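Local coordinates for 70 KDA protein (Xanthomonas sp., PDB 4B2N) that is a dihaem c-type cytochrome that acts as a dioxygenase, oxidatively cleaving the polyisoprene chains of natural rubber in a processive manner, at residues M111-S116 with R227-T232. Numbering follows the deposited sequence.
Sequences MALATS and RTTPIT
Ile231 lays the tip of its side chain over the peptide joining Met111 to Ala112, CD1 lying 3.5 Å from Met111 C. With CG1 turned back beside its own backbone N (chi1 -70°), the branch is carried toward the Met111-Ala112 backbone, leaving CD1 stacked on the flat peptide. At the other end of the contact Ser116 and Thr228 meet carbon to carbon, Ser116 CB 3.6 Å from Thr228 CB. Thr228 OG1 rests against the methyl of Ala112. Leu113 CD1 only grazes Thr229 CG2, at 4.2 Å.

No direct hydrogen bond joins the segments; water supplies the polar links. One molecule sits between Leu113 N, Ser116 OG, Thr228 OG1 and Thr229 O, donating to Thr228 OG1 at 2.7 Å and to Thr229 O as a second acceptor. The same threonine hydroxyl bonds to Met225 O, which ties it to the end of helix 218-226. A second water bridges Met111 O to Ile231 N, 2.7 Å from the latter.

The loop 227-232 thus lies along an outermost strand of a small antiparallel sheet through water instead of extending it, and Ile231 covers the bulged pair, Met111 and Ala112, which share Ile187 as their partner on the neighbouring strand: a classic beta bulge.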
# COMPACT_ATOMS: atom_id res chain seq x y z
N MET A 111 8.76 -8.84 15.91
CA MET A 111 8.95 -7.71 16.83
C MET A 111 9.05 -8.13 18.28
O MET A 111 9.68 -7.42 19.04
CB MET A 111 7.87 -6.64 16.68
CG MET A 111 7.83 -6.10 15.29
SD MET A 111 6.44 -4.96 14.97
CE MET A 111 5.12 -5.84 15.79
N ALA A 112 8.39 -9.22 18.67
CA ALA A 112 8.24 -9.59 20.10
C ALA A 112 8.16 -11.10 20.26
O ALA A 112 7.68 -11.82 19.36
CB ALA A 112 6.98 -8.92 20.64
N LEU A 113 8.61 -11.62 21.39
CA LEU A 113 8.34 -12.98 21.77
C LEU A 113 6.84 -13.13 21.96
O LEU A 113 6.12 -12.16 22.37
CB LEU A 113 9.03 -13.28 23.14
CG LEU A 113 10.54 -13.07 23.13
CD1 LEU A 113 10.96 -13.04 24.61
CD2 LEU A 113 11.29 -14.21 22.44
N ALA A 114 6.34 -14.31 21.66
CA ALA A 114 4.94 -14.55 21.96
C ALA A 114 4.53 -14.21 23.43
O ALA A 114 3.47 -13.58 23.69
CB ALA A 114 4.59 -15.96 21.56
N THR A 115 5.39 -14.55 24.39
CA THR A 115 5.04 -14.20 25.79
C THR A 115 5.03 -12.71 26.06
O THR A 115 4.18 -12.19 26.83
CB THR A 115 5.93 -14.99 26.79
OG1 THR A 115 5.47 -16.34 26.75
CG2 THR A 115 5.76 -14.45 28.25
N SER A 116 5.90 -11.97 25.38
CA SER A 116 5.86 -10.55 25.52
C SER A 116 4.57 -9.96 24.96
O SER A 116 4.01 -8.98 25.54
CB SER A 116 6.99 -9.92 24.73
OG SER A 116 8.27 -10.24 25.28
N ARG A 227 9.38 -1.85 23.80
CA ARG A 227 9.58 -1.88 25.26
C ARG A 227 9.40 -3.27 25.84
O ARG A 227 9.44 -3.44 27.03
CB ARG A 227 8.63 -0.91 25.98
CG ARG A 227 8.81 0.54 25.55
CD ARG A 227 8.13 1.52 26.51
NE ARG A 227 6.69 1.40 26.54
CZ ARG A 227 5.87 1.81 25.56
NH1 ARG A 227 6.31 2.36 24.41
NH2 ARG A 227 4.57 1.65 25.71
N THR A 228 9.14 -4.27 24.99
CA THR A 228 9.13 -5.63 25.46
C THR A 228 10.53 -6.29 25.46
O THR A 228 11.48 -5.73 24.90
CB THR A 228 8.14 -6.49 24.63
OG1 THR A 228 8.68 -6.73 23.31
CG2 THR A 228 6.70 -5.87 24.62
N THR A 229 10.65 -7.48 26.05
CA THR A 229 11.96 -8.20 26.06
C THR A 229 12.56 -8.37 24.67
O THR A 229 11.91 -8.94 23.77
CB THR A 229 11.86 -9.56 26.78
OG1 THR A 229 11.45 -9.27 28.10
CG2 THR A 229 13.21 -10.31 26.85
N PRO A 230 13.80 -7.88 24.47
CA PRO A 230 14.32 -7.97 23.08
C PRO A 230 14.31 -9.44 22.58
O PRO A 230 14.58 -10.36 23.37
CB PRO A 230 15.73 -7.39 23.19
CG PRO A 230 15.66 -6.48 24.42
CD PRO A 230 14.67 -7.11 25.37
N ILE A 231 14.00 -9.66 21.31
CA ILE A 231 14.04 -11.00 20.75
C ILE A 231 15.53 -11.36 20.75
O ILE A 231 15.92 -12.50 21.10
CB ILE A 231 13.49 -11.05 19.31
CG1 ILE A 231 12.01 -10.82 19.32
CG2 ILE A 231 13.76 -12.40 18.65
CD1 ILE A 231 11.54 -10.58 17.91
N THR A 232 16.38 -10.39 20.40
CA THR A 232 17.82 -10.63 20.48
C THR A 232 18.41 -9.65 21.52
O THR A 232 18.26 -8.43 21.38
CB THR A 232 18.48 -10.59 19.10
OG1 THR A 232 18.59 -9.22 18.66
CG2 THR A 232 17.60 -11.37 18.10
O HOH W 1 12.37 -7.84 20.23
O HOH W 2 9.55 -9.30 22.96
O HOH W 3 8.28 -7.89 27.74